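Local structure of diaminopimelate decarboxylase (Methanocaldococcus jannaschii, 1TWI) at residues Leu215-Ile218 against Ser219-Ile222; Glu223-Arg226 against Lys227-Phe231. The protein catalyses the pyridoxal 5'-phosphate-dependent decarboxylation of meso-diaminopimelate to L-lysine, the last step of lysine biosynthesis by the diaminopimelate pathway, working as a homodimer. All coordinates share one frame; numbering follows the deposited sequence.

Contact 1: residues Leu215-Ile218 against Ser219-Ile222; sequences LTDI and SPFI
The loop that follows strand 202-208 of the TIM-barrel domain turns here into helix 219-237, and Asp217 caps the start of that helix. Asp217 OD1 accepts from Ser219 N at 2.7 Å. The bond is fairly straight at the hydrogen (165°), although the amide meets the oxygen from above the carboxylate plane. Asp217 holds CG anti to its own backbone N (chi1 179°), which carries OD1 to the Ser219 amide; a short acidic side chain suits a place where early helix amides lack carbonyl partners. Ser219 turns its hydroxyl to His168 instead. Pro220 suits the first turn, where no amide hydrogen is needed, and Pro220 CD lies 3.2 Å from Asp217 O. Phe221 turns its ring back to the loop: Leu215 lays CB obliquely against the ring, 3.8 Å from Phe221 CE2, and brings CD1 to CZ. Leu215 is itself held by backbone hydrogen bonds to Gly250 and Gly252, and Gly250 is part of the pyridoxal 5'-phosphate site. Ile218, Phe221 and Ile222 also lean on helix 264-276, giving the branched and aromatic residues an apolar neighbour. An i to i+4 helical bond runs from Ile222 N to Ile218 O at 3.1 Å, and beside it the two isoleucine side chains cross at about a right angle, tightly packed with Ile218 CG2 3.5 Å from Ile222 CD1.

Contact 2: residues Glu223-Arg226 against Lys227-Phe231; sequences EETR and KVMDF
Glu223 and Lys227 form an i to i+4 salt bridge along helix 219-237, the helix of a beta-alpha-beta unit between strands 202-208 and 244-246 of the barrel. Lys227 NZ stands 2.6 Å from Glu223 OE2, which it meets on the syn side, 23° out of the carboxylate plane. Both chains bend to get there: Glu223 at chi2 (69°), and Lys227 at chi2 and again at chi4 (77°). The two bends in the lysine turn its chain back to Glu223, with Lys227 CE lying 3.3 Å from Glu223 OE2. A long, flexible lysine suits this place because it can lay methylenes against the backbone, Lys227 CG lying 3.3 Å from Glu223 O, and still deliver its ammonium group. The next i to i+4 pair, Glu224 and Val228, lies side by side and points the same way, the aliphatic part of the glutamate touching the valine through Glu224 CG and Val228 CG2 at 4.0 Å.

The ion pair has a second shell. Glu223 OE2 also accepts from Asn164 N, and Lys227 NZ also donates to Asn162 O, which ties the pair to the loop that holds both asparagines. Separate outside ties come from Thr225, whose side chain packs on helix 264-276 while its hydroxyl bonds within its own helix, and from Asp230, which sends OD1 to Tyr278 OH. The regular helical bonds continue along the backbone, among them Met229 N to Thr225 O at 2.9 Å and Asp230 N to Arg226 O at 2.8 Å.

Overall arrangement
Contacts 1 and 2 adjoin in the sequence, with centres about 13 Å apart: residues 215-222 bring the chain from a loop into helix 219-237, and residues 223-231 carry that helix onward. The hydroxyl of Thr225, bonded to Phe221 O, joins one to the other, and helix 264-276 packs against side chains of both. Contact 1 is closer to the cofactor. The side chain of Leu215 is about 7 Å from the bound pyridoxal-5'-phosphate and that of Phe221 about 4 Å from Gly250, whereas in contact 2 the side chain of Glu224 lies about 9 Å from the cofactor and about 8 Å from that of Glu290.

Contact 1: residues Leu215-Ile218 against Ser219-Ile222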
ATOM      1  N   LEU A 215      16.257 -11.424  -6.740  1.00 13.17           N
ATOM      2  CA  LEU A 215      17.056 -12.650  -6.654  1.00 14.86           C
ATOM      3  C   LEU A 215      18.489 -12.214  -6.984  1.00 15.22           C
ATOM      4  O   LEU A 215      18.769 -11.751  -8.111  1.00 13.14           O
ATOM      5  CB  LEU A 215      16.590 -13.664  -7.701  1.00 14.92           C
ATOM      6  CG  LEU A 215      15.101 -14.043  -7.541  1.00 17.16           C
ATOM      7  CD1 LEU A 215      14.720 -15.101  -8.531  1.00 19.07           C
ATOM      8  CD2 LEU A 215      14.888 -14.567  -6.137  1.00 20.20           C
ATOM      9  N   THR A 216      19.369 -12.345  -5.996  1.00 16.23           N
ATOM     10  CA  THR A 216      20.757 -11.930  -6.140  1.00 17.54           C
ATOM     11  C   THR A 216      21.690 -13.153  -6.217  1.00 19.52           C
ATOM     12  O   THR A 216      22.801 -13.116  -5.711  1.00 17.91           O
ATOM     13  CB  THR A 216      21.210 -11.049  -4.917  1.00 19.40           C
ATOM     14  OG1 THR A 216      20.928 -11.755  -3.705  1.00 17.15           O
ATOM     15  CG2 THR A 216      20.442  -9.717  -4.884  1.00 17.36           C
ATOM     16  N   ASP A 217      21.228 -14.224  -6.856  1.00 20.37           N
ATOM     17  CA  ASP A 217      22.026 -15.436  -7.039  1.00 21.14           C
ATOM     18  C   ASP A 217      21.664 -15.836  -8.446  1.00 19.99           C
ATOM     19  O   ASP A 217      20.490 -15.796  -8.797  1.00 19.39           O
ATOM     20  CB  ASP A 217      21.574 -16.524  -6.056  1.00 25.10           C
ATOM     21  CG  ASP A 217      22.347 -17.842  -6.206  1.00 28.12           C
ATOM     22  OD1 ASP A 217      22.907 -18.155  -7.278  1.00 30.00           O
ATOM     23  OD2 ASP A 217      22.372 -18.614  -5.223  1.00 34.51           O
ATOM     24  N   ILE A 218      22.638 -16.231  -9.256  1.00 18.91           N
ATOM     25  CA  ILE A 218      22.338 -16.627 -10.635  1.00 19.43           C
ATOM     26  C   ILE A 218      21.744 -18.053 -10.716  1.00 18.77           C
ATOM     27  O   ILE A 218      21.109 -18.432 -11.699  1.00 17.81           O
ATOM     28  CB  ILE A 218      23.627 -16.564 -11.481  1.00 23.25           C
ATOM     29  CG1 ILE A 218      23.847 -15.161 -12.032  1.00 26.75           C
ATOM     30  CG2 ILE A 218      23.614 -17.573 -12.573  1.00 24.73           C
ATOM     31  CD1 ILE A 218      22.680 -14.515 -12.771  1.00 27.93           C
ATOM     32  N   SER A 219      21.923 -18.825  -9.656  1.00 16.47           N
ATOM     33  CA  SER A 219      21.492 -20.225  -9.652  1.00 17.90           C
ATOM     34  C   SER A 219      20.004 -20.483 -10.021  1.00 17.36           C
ATOM     35  O   SER A 219      19.708 -21.338 -10.885  1.00 18.22           O
ATOM     36  CB  SER A 219      21.820 -20.803  -8.256  1.00 17.17           C
ATOM     37  OG  SER A 219      21.393 -22.139  -8.106  1.00 22.47           O
ATOM     38  N   PRO A 220      19.058 -19.771  -9.373  1.00 17.01           N
ATOM     39  CA  PRO A 220      17.622 -19.968  -9.677  1.00 16.73           C
ATOM     40  C   PRO A 220      17.337 -19.735 -11.184  1.00 15.31           C
ATOM     41  O   PRO A 220      16.508 -20.427 -11.821  1.00 14.35           O
ATOM     42  CB  PRO A 220      16.921 -18.918  -8.819  1.00 18.33           C
ATOM     43  CG  PRO A 220      17.910 -18.565  -7.765  1.00 21.08           C
ATOM     44  CD  PRO A 220      19.258 -18.684  -8.410  1.00 18.54           C
ATOM     45  N   PHE A 221      18.034 -18.758 -11.755  1.00 13.66           N
ATOM     46  CA  PHE A 221      17.860 -18.464 -13.174  1.00 14.51           C
ATOM     47  C   PHE A 221      18.377 -19.582 -14.066  1.00 15.04           C
ATOM     48  O   PHE A 221      17.748 -19.921 -15.079  1.00 14.17           O
ATOM     49  CB  PHE A 221      18.543 -17.147 -13.559  1.00 13.53           C
ATOM     50  CG  PHE A 221      17.923 -15.958 -12.897  1.00 14.17           C
ATOM     51  CD1 PHE A 221      16.632 -15.560 -13.231  1.00 15.30           C
ATOM     52  CD2 PHE A 221      18.589 -15.295 -11.901  1.00 13.42           C
ATOM     53  CE1 PHE A 221      16.015 -14.528 -12.573  1.00 16.36           C
ATOM     54  CE2 PHE A 221      17.980 -14.227 -11.205  1.00 16.43           C
ATOM     55  CZ  PHE A 221      16.701 -13.842 -11.539  1.00 16.00           C
ATOM     56  N   ILE A 222      19.539 -20.129 -13.736  1.00 13.97           N
ATOM     57  CA  ILE A 222      20.057 -21.252 -14.521  1.00 13.16           C
ATOM     58  C   ILE A 222      19.015 -22.410 -14.444  1.00 12.93           C
ATOM     59  O   ILE A 222      18.653 -22.991 -15.459  1.00 12.50           O
ATOM     60  CB  ILE A 222      21.424 -21.784 -13.912  1.00 14.58           C
ATOM     61  CG1 ILE A 222      22.527 -20.741 -14.068  1.00 15.27           C
ATOM     62  CG2 ILE A 222      21.864 -23.051 -14.632  1.00 13.62           C
ATOM     63  CD1 ILE A 222      23.780 -20.984 -13.167  1.00 14.94           C
TER

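Contact 2: residues Glu223-Arg226 against Lys227-Phe231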
ATOM      1  N   GLU A 223      18.530 -22.732 -13.249  1.00 12.66           N
ATOM      2  CA  GLU A 223      17.580 -23.842 -13.102  1.00 15.08           C
ATOM      3  C   GLU A 223      16.266 -23.554 -13.860  1.00 14.67           C
ATOM      4  O   GLU A 223      15.694 -24.442 -14.481  1.00 12.48           O
ATOM      5  CB  GLU A 223      17.304 -24.104 -11.609  1.00 16.88           C
ATOM      6  CG  GLU A 223      16.284 -25.227 -11.334  1.00 19.46           C
ATOM      7  CD  GLU A 223      16.807 -26.620 -11.686  1.00 22.51           C
ATOM      8  OE1 GLU A 223      18.032 -26.791 -11.973  1.00 22.14           O
ATOM      9  OE2 GLU A 223      15.969 -27.555 -11.658  1.00 20.75           O
ATOM     10  N   GLU A 224      15.782 -22.319 -13.769  1.00 14.57           N
ATOM     11  CA  GLU A 224      14.593 -21.928 -14.547  1.00 13.77           C
ATOM     12  C   GLU A 224      14.888 -22.154 -16.034  1.00 13.37           C
ATOM     13  O   GLU A 224      14.086 -22.742 -16.773  1.00 13.25           O
ATOM     14  CB  GLU A 224      14.282 -20.411 -14.353  1.00 12.31           C
ATOM     15  CG  GLU A 224      13.232 -19.856 -15.386  1.00 12.44           C
ATOM     16  CD  GLU A 224      13.164 -18.324 -15.456  1.00 14.49           C
ATOM     17  OE1 GLU A 224      14.084 -17.623 -14.910  1.00 13.21           O
ATOM     18  OE2 GLU A 224      12.216 -17.803 -16.092  1.00 13.85           O
ATOM     19  N   THR A 225      16.058 -21.718 -16.494  1.00 12.34           N
ATOM     20  CA  THR A 225      16.325 -21.842 -17.934  1.00 11.75           C
ATOM     21  C   THR A 225      16.392 -23.300 -18.387  1.00 12.38           C
ATOM     22  O   THR A 225      15.821 -23.670 -19.443  1.00 10.00           O
ATOM     23  CB  THR A 225      17.636 -21.093 -18.320  1.00 12.74           C
ATOM     24  OG1 THR A 225      17.525 -19.710 -17.938  1.00 12.81           O
ATOM     25  CG2 THR A 225      17.836 -21.119 -19.786  1.00 13.23           C
ATOM     26  N   ARG A 226      17.048 -24.129 -17.567  1.00 10.54           N
ATOM     27  CA  ARG A 226      17.134 -25.530 -17.909  1.00 13.14           C
ATOM     28  C   ARG A 226      15.720 -26.152 -17.976  1.00 12.14           C
ATOM     29  O   ARG A 226      15.401 -26.867 -18.903  1.00 12.37           O
ATOM     30  CB  ARG A 226      17.904 -26.295 -16.847  1.00 12.73           C
ATOM     31  CG  ARG A 226      19.412 -25.911 -16.711  1.00 14.85           C
ATOM     32  CD  ARG A 226      20.065 -26.791 -15.631  1.00 17.14           C
ATOM     33  NE  ARG A 226      21.511 -26.589 -15.534  1.00 16.61           N
ATOM     34  CZ  ARG A 226      22.299 -27.203 -14.647  1.00 18.23           C
ATOM     35  NH1 ARG A 226      21.752 -28.065 -13.762  1.00 15.15           N
ATOM     36  NH2 ARG A 226      23.636 -27.004 -14.692  1.00 14.04           N
ATOM     37  N   LYS A 227      14.894 -25.887 -16.974  1.00 11.67           N
ATOM     38  CA  LYS A 227      13.589 -26.562 -16.954  1.00 13.48           C
ATOM     39  C   LYS A 227      12.580 -26.049 -17.984  1.00 14.10           C
ATOM     40  O   LYS A 227      11.707 -26.812 -18.460  1.00 14.07           O
ATOM     41  CB  LYS A 227      13.064 -26.552 -15.527  1.00 14.71           C
ATOM     42  CG  LYS A 227      14.062 -27.259 -14.557  1.00 15.87           C
ATOM     43  CD  LYS A 227      14.112 -28.739 -14.921  1.00 21.67           C
ATOM     44  CE  LYS A 227      15.372 -29.454 -14.336  1.00 25.42           C
ATOM     45  NZ  LYS A 227      15.229 -29.739 -12.928  1.00 26.30           N
ATOM     46  N   VAL A 228      12.723 -24.770 -18.348  1.00 13.42           N
ATOM     47  CA  VAL A 228      11.884 -24.196 -19.384  1.00 11.64           C
ATOM     48  C   VAL A 228      12.327 -24.816 -20.717  1.00 13.33           C
ATOM     49  O   VAL A 228      11.500 -25.286 -21.508  1.00 14.12           O
ATOM     50  CB  VAL A 228      12.007 -22.643 -19.452  1.00 11.02           C
ATOM     51  CG1 VAL A 228      11.319 -22.120 -20.755  1.00  9.20           C
ATOM     52  CG2 VAL A 228      11.325 -22.017 -18.208  1.00  9.24           C
ATOM     53  N   MET A 229      13.627 -24.868 -20.961  1.00 12.50           N
ATOM     54  CA  MET A 229      14.077 -25.467 -22.200  1.00 12.86           C
ATOM     55  C   MET A 229      13.746 -26.973 -22.262  1.00 13.15           C
ATOM     56  O   MET A 229      13.448 -27.508 -23.358  1.00 13.14           O
ATOM     57  CB  MET A 229      15.603 -25.199 -22.405  1.00 13.56           C
ATOM     58  CG  MET A 229      15.939 -23.711 -22.717  1.00 14.55           C
ATOM     59  SD  MET A 229      15.012 -23.021 -24.151  1.00 16.05           S
ATOM     60  CE  MET A 229      15.950 -23.703 -25.563  1.00 13.90           C
ATOM     61  N   ASP A 230      13.830 -27.672 -21.121  1.00 13.77           N
ATOM     62  CA  ASP A 230      13.466 -29.082 -21.120  1.00 14.45           C
ATOM     63  C   ASP A 230      12.012 -29.193 -21.600  1.00 14.53           C
ATOM     64  O   ASP A 230      11.638 -30.143 -22.300  1.00 14.17           O
ATOM     65  CB  ASP A 230      13.513 -29.688 -19.713  1.00 14.61           C
ATOM     66  CG  ASP A 230      14.954 -29.953 -19.205  1.00 16.06           C
ATOM     67  OD1 ASP A 230      15.917 -29.868 -19.981  1.00 15.95           O
ATOM     68  OD2 ASP A 230      15.065 -30.262 -18.019  1.00 14.51           O
ATOM     69  N   PHE A 231      11.169 -28.242 -21.202  1.00 14.70           N
ATOM     70  CA  PHE A 231       9.764 -28.313 -21.633  1.00 13.10           C
ATOM     71  C   PHE A 231       9.648 -28.003 -23.142  1.00 12.85           C
ATOM     72  O   PHE A 231       8.785 -28.570 -23.841  1.00 12.75           O
ATOM     73  CB  PHE A 231       8.868 -27.380 -20.774  1.00 12.27           C
ATOM     74  CG  PHE A 231       7.390 -27.498 -21.098  1.00 11.41           C
ATOM     75  CD1 PHE A 231       6.717 -28.683 -20.835  1.00 11.24           C
ATOM     76  CD2 PHE A 231       6.706 -26.447 -21.714  1.00 11.93           C
ATOM     77  CE1 PHE A 231       5.336 -28.852 -21.185  1.00 11.84           C
ATOM     78  CE2 PHE A 231       5.313 -26.587 -22.081  1.00 10.06           C
ATOM     79  CZ  PHE A 231       4.655 -27.812 -21.796  1.00  8.66           C
TER